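Local coordinates for HD domain-containing protein (Aquifex aeolicus, PDB 2HEK) that binds GDP and zinc and may act as a dGTPase of the HD superfamily, although its physiological role has not been established, at residues T62-E73 with E146-I154; E73-H84 with E132-G140. All coordinates share one frame; numbering follows the deposited sequence.

Contacts 1 and 2 illustrate how two pairs of consecutive helices of an HD domain pack on each other to build a common core, their centres about 10 Å apart. Helices 51-69 and 74-82 follow each other in the chain, as do 128-139 and 145-155; contact 1 joins the outer members of this series and contact 2 the inner ones. Both are mostly buried and reach toward the zinc site, contact 2 more closely through H84, contact 1 through I154. Contact 1 is almost wholly aliphatic, with one carboxylate pair at its more exposed end, whereas contact 2 adds a two-pronged salt bridge and a hydroxyl-carbonyl bond. E73 belongs to both, and salt bridges E63-K78 and E147-R136 tie the two further.

Contact 1: T62-E73 with E146-I154; sequences TERICESLKVKE and EEKLLSEII
E146 OE2 is approached by two oxygens: a water that donates to it at 2.5 Å, and E73 OE2, which lies 2.6 Å from E146 OE2. The same water weakly accepts from the backbone N of E73. The two carboxylates arrive from opposite directions with their planes nearly parallel, and so short a separation of two acid oxygens suggests that one of the groups carries a proton. R133 forms a salt bridge with E73 and also touches E146, bringing positive charge to the pair.

Away from this polar end the contact is aliphatic. I153 is a knob from helix 145-155 set into the hole formed by T62, I65, C66 and L69 of helix 51-69. Its CG2, anti to the backbone N, meets I65 CG2 at 3.8 Å and T62 CG2 at 4.1 Å, the two isoleucines lying alongside and pointing opposite ways. The other branch ends at CD1, which packs 3.6 Å from V71 CG2. V71 follows K70, where positive phi ends the helix and turns the chain back toward its partner; the second methyl, V71 CG1, reaches L150 CD2 at 3.7 Å. L150 CD1 then lies 3.6 Å from E73 OE2, bringing a methyl against the carboxylate. T62 turns its hydroxyl to V58 O and S160 OG, leaving CG2 for I153.

I154 continues the packing toward zinc ligand D161. With R133 alongside and apolar L150 next to it, the acid pair is probably tolerated through a shared proton and partial neutralisation, and its pairing is likely to be sensitive to pH.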
# COMPACT_ATOMS: atom_id res chain seq x y z
N THR A 62 -13.02 14.20 -11.63
CA THR A 62 -14.29 14.76 -12.11
C THR A 62 -15.08 13.69 -12.88
O THR A 62 -16.27 13.57 -12.65
CB THR A 62 -14.07 15.99 -13.01
OG1 THR A 62 -13.34 16.98 -12.26
CG2 THR A 62 -15.42 16.59 -13.43
N GLU A 63 -14.40 12.96 -13.77
CA GLU A 63 -15.02 11.83 -14.50
C GLU A 63 -15.69 10.85 -13.56
O GLU A 63 -16.87 10.46 -13.73
CB GLU A 63 -13.99 11.09 -15.36
CG GLU A 63 -14.55 10.03 -16.36
CD GLU A 63 -13.49 9.67 -17.39
OE1 GLU A 63 -12.40 9.17 -16.99
OE2 GLU A 63 -13.72 9.91 -18.61
N ARG A 64 -14.93 10.43 -12.54
CA ARG A 64 -15.39 9.47 -11.56
C ARG A 64 -16.62 9.97 -10.83
O ARG A 64 -17.62 9.24 -10.68
CB ARG A 64 -14.25 9.16 -10.56
CG ARG A 64 -13.13 8.29 -11.13
CD ARG A 64 -13.55 6.81 -11.18
NE ARG A 64 -12.42 5.92 -11.48
CZ ARG A 64 -12.06 5.53 -12.71
NH1 ARG A 64 -12.75 5.93 -13.78
NH2 ARG A 64 -11.02 4.72 -12.87
N ILE A 65 -16.58 11.22 -10.36
CA ILE A 65 -17.72 11.77 -9.60
C ILE A 65 -18.96 11.89 -10.50
O ILE A 65 -20.07 11.57 -10.07
CB ILE A 65 -17.39 13.16 -8.99
CG1 ILE A 65 -16.32 13.06 -7.87
CG2 ILE A 65 -18.68 13.83 -8.46
CD1 ILE A 65 -15.68 14.43 -7.50
N CYS A 66 -18.78 12.33 -11.75
CA CYS A 66 -19.91 12.38 -12.72
C CYS A 66 -20.51 10.98 -12.96
O CYS A 66 -21.74 10.82 -13.05
CB CYS A 66 -19.45 12.99 -14.05
SG CYS A 66 -19.17 14.75 -13.90
N GLU A 67 -19.65 9.98 -13.08
CA GLU A 67 -20.11 8.57 -13.16
C GLU A 67 -20.94 8.13 -11.94
O GLU A 67 -22.01 7.51 -12.10
CB GLU A 67 -18.94 7.61 -13.43
CG GLU A 67 -18.36 7.77 -14.83
CD GLU A 67 -17.01 7.04 -15.09
OE1 GLU A 67 -16.45 6.41 -14.16
OE2 GLU A 67 -16.51 7.13 -16.25
N SER A 68 -20.48 8.45 -10.74
CA SER A 68 -21.20 8.10 -9.52
C SER A 68 -22.52 8.87 -9.41
O SER A 68 -23.54 8.32 -8.98
CB SER A 68 -20.35 8.35 -8.27
OG SER A 68 -21.14 8.32 -7.08
N LEU A 69 -22.49 10.14 -9.80
CA LEU A 69 -23.65 11.00 -9.66
C LEU A 69 -24.60 10.99 -10.86
O LEU A 69 -25.67 11.62 -10.80
CB LEU A 69 -23.23 12.42 -9.32
CG LEU A 69 -22.52 12.68 -7.99
CD1 LEU A 69 -22.25 14.18 -7.90
CD2 LEU A 69 -23.34 12.21 -6.80
N LYS A 70 -24.21 10.30 -11.94
CA LYS A 70 -25.01 10.18 -13.17
C LYS A 70 -25.33 11.55 -13.77
O LYS A 70 -26.48 11.86 -14.12
CB LYS A 70 -26.30 9.39 -12.91
CG LYS A 70 -26.07 7.90 -12.69
CD LYS A 70 -27.40 7.15 -12.65
CE LYS A 70 -28.00 7.13 -11.25
NZ LYS A 70 -27.31 6.11 -10.40
N VAL A 71 -24.28 12.36 -13.87
CA VAL A 71 -24.36 13.73 -14.34
C VAL A 71 -24.49 13.72 -15.87
O VAL A 71 -23.75 13.02 -16.56
CB VAL A 71 -23.11 14.54 -13.88
CG1 VAL A 71 -22.92 15.80 -14.70
CG2 VAL A 71 -23.23 14.87 -12.40
N LYS A 72 -25.48 14.46 -16.37
CA LYS A 72 -25.77 14.58 -17.79
C LYS A 72 -24.61 15.24 -18.54
O LYS A 72 -24.06 14.69 -19.51
CB LYS A 72 -27.07 15.41 -17.95
CG LYS A 72 -27.70 15.44 -19.33
CD LYS A 72 -29.13 16.02 -19.24
CE LYS A 72 -29.68 16.44 -20.62
NZ LYS A 72 -31.13 16.87 -20.60
N GLU A 73 -24.19 16.40 -18.06
CA GLU A 73 -23.20 17.20 -18.76
C GLU A 73 -21.79 16.80 -18.33
O GLU A 73 -21.00 17.65 -17.95
CB GLU A 73 -23.42 18.70 -18.47
CG GLU A 73 -24.85 19.24 -18.82
CD GLU A 73 -24.82 20.75 -18.88
OE1 GLU A 73 -24.19 21.30 -19.81
OE2 GLU A 73 -25.37 21.40 -17.96
N GLU A 146 -28.14 24.45 -12.31
CA GLU A 146 -27.32 23.48 -13.03
C GLU A 146 -25.85 23.86 -12.92
O GLU A 146 -25.03 23.02 -12.60
CB GLU A 146 -27.76 23.35 -14.50
CG GLU A 146 -26.87 22.43 -15.39
CD GLU A 146 -26.90 20.92 -15.06
OE1 GLU A 146 -27.39 20.49 -13.97
OE2 GLU A 146 -26.40 20.14 -15.90
N GLU A 147 -25.54 25.13 -13.18
CA GLU A 147 -24.17 25.57 -13.10
C GLU A 147 -23.63 25.39 -11.68
O GLU A 147 -22.46 25.05 -11.52
CB GLU A 147 -24.00 27.00 -13.54
CG GLU A 147 -24.17 27.22 -15.08
CD GLU A 147 -24.09 28.70 -15.46
OE1 GLU A 147 -23.57 29.51 -14.66
OE2 GLU A 147 -24.55 29.08 -16.58
N LYS A 148 -24.47 25.62 -10.67
CA LYS A 148 -24.03 25.49 -9.28
C LYS A 148 -23.71 24.03 -8.95
O LYS A 148 -22.67 23.77 -8.34
CB LYS A 148 -25.04 26.08 -8.29
CG LYS A 148 -24.61 25.98 -6.80
CD LYS A 148 -25.71 26.49 -5.89
CE LYS A 148 -25.30 26.54 -4.42
NZ LYS A 148 -26.44 27.10 -3.56
N LEU A 149 -24.56 23.09 -9.35
CA LEU A 149 -24.26 21.67 -9.12
C LEU A 149 -22.92 21.28 -9.77
O LEU A 149 -22.09 20.60 -9.16
CB LEU A 149 -25.38 20.75 -9.66
CG LEU A 149 -25.14 19.24 -9.67
CD1 LEU A 149 -24.96 18.69 -8.23
CD2 LEU A 149 -26.26 18.49 -10.37
N LEU A 150 -22.73 21.69 -11.02
CA LEU A 150 -21.55 21.30 -11.77
C LEU A 150 -20.33 21.92 -11.14
O LEU A 150 -19.30 21.26 -11.02
CB LEU A 150 -21.67 21.68 -13.28
CG LEU A 150 -22.77 20.95 -14.08
CD1 LEU A 150 -22.71 21.32 -15.56
CD2 LEU A 150 -22.62 19.42 -13.92
N SER A 151 -20.46 23.19 -10.72
CA SER A 151 -19.35 23.89 -10.09
C SER A 151 -18.96 23.25 -8.75
O SER A 151 -17.76 23.17 -8.44
CB SER A 151 -19.71 25.35 -9.87
OG SER A 151 -18.55 26.04 -9.48
N GLU A 152 -19.96 22.78 -7.99
CA GLU A 152 -19.74 22.05 -6.72
C GLU A 152 -18.91 20.78 -6.93
O GLU A 152 -18.10 20.41 -6.07
CB GLU A 152 -21.07 21.63 -6.08
CG GLU A 152 -21.77 22.75 -5.35
CD GLU A 152 -23.12 22.34 -4.70
OE1 GLU A 152 -23.55 21.16 -4.77
OE2 GLU A 152 -23.77 23.25 -4.15
N ILE A 153 -19.13 20.11 -8.06
CA ILE A 153 -18.40 18.89 -8.37
C ILE A 153 -16.88 19.14 -8.40
O ILE A 153 -16.10 18.30 -7.97
CB ILE A 153 -18.92 18.21 -9.66
CG1 ILE A 153 -20.34 17.65 -9.43
CG2 ILE A 153 -17.91 17.12 -10.19
CD1 ILE A 153 -21.02 17.08 -10.70
N ILE A 154 -16.48 20.31 -8.86
CA ILE A 154 -15.08 20.68 -8.96
C ILE A 154 -14.53 21.44 -7.75
O ILE A 154 -13.45 21.09 -7.26
CB ILE A 154 -14.78 21.50 -10.23
CG1 ILE A 154 -15.08 20.68 -11.48
CG2 ILE A 154 -13.27 21.92 -10.27
CD1 ILE A 154 -15.26 21.62 -12.67
O HOH W 1 -25.89 17.76 -15.33

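Contact 2: E73-H84 with E132-G140; sequences EKELVKLAGLLH and ERLVRITLG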
# COMPACT_ATOMS: atom_id res chain seq x y z
N GLU A 73 -24.19 16.40 -18.06
CA GLU A 73 -23.20 17.20 -18.76
C GLU A 73 -21.79 16.80 -18.33
O GLU A 73 -21.00 17.65 -17.95
CB GLU A 73 -23.42 18.70 -18.47
CG GLU A 73 -24.85 19.24 -18.82
CD GLU A 73 -24.82 20.75 -18.88
OE1 GLU A 73 -24.19 21.30 -19.81
OE2 GLU A 73 -25.37 21.40 -17.96
N LYS A 74 -21.50 15.51 -18.37
CA LYS A 74 -20.21 14.99 -17.88
C LYS A 74 -19.01 15.58 -18.63
O LYS A 74 -18.05 16.05 -18.02
CB LYS A 74 -20.21 13.46 -17.95
CG LYS A 74 -18.85 12.78 -17.57
CD LYS A 74 -18.99 11.25 -17.40
CE LYS A 74 -19.47 10.55 -18.67
NZ LYS A 74 -19.23 9.07 -18.57
N GLU A 75 -19.05 15.59 -19.96
CA GLU A 75 -17.86 16.03 -20.69
C GLU A 75 -17.54 17.48 -20.37
O GLU A 75 -16.37 17.85 -20.21
CB GLU A 75 -17.99 15.80 -22.21
CG GLU A 75 -16.75 16.30 -23.01
CD GLU A 75 -15.45 15.49 -22.74
OE1 GLU A 75 -15.47 14.47 -21.98
OE2 GLU A 75 -14.42 15.87 -23.32
N LEU A 76 -18.57 18.30 -20.22
CA LEU A 76 -18.33 19.73 -20.04
C LEU A 76 -17.69 19.98 -18.68
O LEU A 76 -16.78 20.80 -18.56
CB LEU A 76 -19.64 20.52 -20.17
CG LEU A 76 -19.45 22.02 -19.94
CD1 LEU A 76 -18.70 22.61 -21.15
CD2 LEU A 76 -20.79 22.69 -19.73
N VAL A 77 -18.20 19.30 -17.64
CA VAL A 77 -17.66 19.50 -16.29
C VAL A 77 -16.24 18.91 -16.22
O VAL A 77 -15.40 19.47 -15.55
CB VAL A 77 -18.61 18.98 -15.17
CG1 VAL A 77 -18.73 17.50 -15.20
CG2 VAL A 77 -18.10 19.38 -13.76
N LYS A 78 -15.98 17.81 -16.95
CA LYS A 78 -14.64 17.22 -16.98
C LYS A 78 -13.68 18.23 -17.57
O LYS A 78 -12.56 18.43 -17.05
CB LYS A 78 -14.58 15.93 -17.80
CG LYS A 78 -15.15 14.69 -17.06
CD LYS A 78 -15.41 13.55 -18.05
CE LYS A 78 -14.16 13.21 -18.93
NZ LYS A 78 -14.49 12.12 -19.95
N LEU A 79 -14.11 18.88 -18.64
CA LEU A 79 -13.20 19.88 -19.22
C LEU A 79 -13.06 21.08 -18.31
O LEU A 79 -11.99 21.65 -18.23
CB LEU A 79 -13.62 20.28 -20.67
CG LEU A 79 -13.60 19.15 -21.71
CD1 LEU A 79 -14.04 19.63 -23.14
CD2 LEU A 79 -12.22 18.46 -21.77
N ALA A 80 -14.13 21.48 -17.61
CA ALA A 80 -14.00 22.57 -16.64
C ALA A 80 -12.95 22.19 -15.57
O ALA A 80 -12.17 23.04 -15.13
CB ALA A 80 -15.38 22.87 -15.97
N GLY A 81 -12.97 20.91 -15.15
CA GLY A 81 -11.96 20.39 -14.18
C GLY A 81 -10.57 20.48 -14.80
O GLY A 81 -9.64 21.03 -14.19
N LEU A 82 -10.41 19.96 -16.01
CA LEU A 82 -9.12 20.02 -16.72
C LEU A 82 -8.47 21.42 -16.81
O LEU A 82 -7.24 21.56 -16.64
CB LEU A 82 -9.30 19.40 -18.11
CG LEU A 82 -8.02 19.16 -18.93
CD1 LEU A 82 -7.14 18.02 -18.31
CD2 LEU A 82 -8.36 18.85 -20.43
N LEU A 83 -9.28 22.47 -17.04
CA LEU A 83 -8.71 23.79 -17.31
C LEU A 83 -8.68 24.68 -16.08
O LEU A 83 -8.30 25.85 -16.16
CB LEU A 83 -9.52 24.47 -18.44
CG LEU A 83 -9.60 23.62 -19.72
CD1 LEU A 83 -10.45 24.32 -20.76
CD2 LEU A 83 -8.21 23.33 -20.31
N HIS A 84 -9.06 24.11 -14.94
CA HIS A 84 -9.20 24.87 -13.70
C HIS A 84 -7.98 25.65 -13.28
O HIS A 84 -8.10 26.68 -12.66
CB HIS A 84 -9.59 23.93 -12.55
CG HIS A 84 -10.02 24.66 -11.31
ND1 HIS A 84 -9.21 24.79 -10.20
CD2 HIS A 84 -11.17 25.31 -11.01
CE1 HIS A 84 -9.84 25.48 -9.27
NE2 HIS A 84 -11.04 25.81 -9.74
N GLU A 132 -19.08 29.91 -22.08
CA GLU A 132 -19.26 30.85 -20.96
C GLU A 132 -19.66 30.09 -19.70
O GLU A 132 -19.28 30.50 -18.63
CB GLU A 132 -20.31 31.93 -21.24
CG GLU A 132 -20.04 32.76 -22.49
CD GLU A 132 -18.77 33.60 -22.39
OE1 GLU A 132 -18.46 34.15 -21.31
OE2 GLU A 132 -18.07 33.72 -23.42
N ARG A 133 -20.44 29.01 -19.84
CA ARG A 133 -20.86 28.20 -18.68
C ARG A 133 -19.66 27.44 -18.08
O ARG A 133 -19.50 27.43 -16.87
CB ARG A 133 -21.97 27.22 -19.09
CG ARG A 133 -23.26 27.96 -19.48
CD ARG A 133 -24.31 27.03 -20.01
NE ARG A 133 -24.88 26.14 -18.99
CZ ARG A 133 -24.77 24.81 -18.97
NH1 ARG A 133 -24.03 24.17 -19.88
NH2 ARG A 133 -25.38 24.11 -18.01
N LEU A 134 -18.84 26.83 -18.95
CA LEU A 134 -17.58 26.22 -18.51
C LEU A 134 -16.73 27.19 -17.67
O LEU A 134 -16.22 26.83 -16.62
CB LEU A 134 -16.77 25.73 -19.72
CG LEU A 134 -15.44 25.00 -19.43
CD1 LEU A 134 -15.14 24.11 -20.61
CD2 LEU A 134 -14.31 25.97 -19.26
N VAL A 135 -16.58 28.42 -18.14
CA VAL A 135 -15.82 29.43 -17.39
C VAL A 135 -16.39 29.69 -15.99
O VAL A 135 -15.67 29.69 -15.01
CB VAL A 135 -15.70 30.75 -18.18
CG1 VAL A 135 -15.18 31.87 -17.26
CG2 VAL A 135 -14.79 30.55 -19.39
N ARG A 136 -17.70 29.90 -15.90
CA ARG A 136 -18.37 30.12 -14.61
C ARG A 136 -18.22 28.93 -13.68
O ARG A 136 -17.95 29.09 -12.50
CB ARG A 136 -19.87 30.43 -14.82
CG ARG A 136 -20.09 31.86 -15.32
CD ARG A 136 -21.56 32.34 -15.21
NE ARG A 136 -22.45 31.60 -16.10
CZ ARG A 136 -22.64 31.93 -17.39
NH1 ARG A 136 -21.97 32.94 -17.94
NH2 ARG A 136 -23.45 31.24 -18.13
N ILE A 137 -18.44 27.74 -14.22
CA ILE A 137 -18.34 26.50 -13.49
C ILE A 137 -16.92 26.35 -12.91
O ILE A 137 -16.74 26.12 -11.70
CB ILE A 137 -18.73 25.31 -14.40
CG1 ILE A 137 -20.25 25.34 -14.62
CG2 ILE A 137 -18.28 23.90 -13.79
CD1 ILE A 137 -20.69 24.58 -15.81
N THR A 138 -15.92 26.57 -13.76
CA THR A 138 -14.55 26.41 -13.30
C THR A 138 -14.11 27.48 -12.30
O THR A 138 -13.24 27.22 -11.47
CB THR A 138 -13.53 26.24 -14.45
OG1 THR A 138 -12.45 25.43 -13.97
CG2 THR A 138 -13.00 27.59 -14.96
N LEU A 139 -14.69 28.68 -12.36
CA LEU A 139 -14.30 29.72 -11.41
C LEU A 139 -15.11 29.70 -10.15
O LEU A 139 -14.88 30.52 -9.26
CB LEU A 139 -14.40 31.11 -12.04
CG LEU A 139 -13.57 31.35 -13.28
CD1 LEU A 139 -13.83 32.77 -13.77
CD2 LEU A 139 -12.11 31.15 -12.99
N GLY A 140 -16.06 28.79 -10.05
CA GLY A 140 -17.00 28.79 -8.93
C GLY A 140 -17.92 30.03 -8.88
O GLY A 140 -18.24 30.53 -7.80
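L134 rides over A80 where helix 74-82 and the 132-139 part of helix 128-139 in the HD domain cross at 56°, a worked case of a small residue making room for larger ones. A80 offers only a methyl, and the backbones come to 5.1 Å between the CA atoms of A80 and T138. Into the resulting hollow L134 sets its branch point, with CG 4.0 Å from A80 CA, while I137 CG2 meets A80 CB at 3.8 Å from another side. L134 CG stands anti to the backbone N, which carries CD1 on toward L76 CD1 at 3.9 Å and close to L79 CB; its other methyl, CD2, points to L83 at the margin of contact. L76 is forked as well: its CD2 leaves the leucine cluster and lies 3.6 Å from R133 NH1, where aliphatic packing gives way to charge.

That charge is met at the N-terminal end of helix 74-82, where E73 holds the N-cap position. R133, bent at chi3 (70°), presents its guanidinium end-on, NH1 to E73 OE1 at 2.9 Å and NH2 to E73 OE2 at 2.7 Å. The two flat groups are nearly coplanar, and both oxygens use their syn lone pairs. D130 also pairs with R133. Were E73 replaced, an alanine here would probably leave R133 with D130 but without this two-pronged mate, its guanidinium freer to turn.

At the far end H84 precedes zinc ligand D85, consistent with the HD doublet that names the family. Its CB faces T138, whose hydroxyl closes the interface: OG1 donates to A80 O at 2.7 Å, coming from 36° above the carbonyl plane.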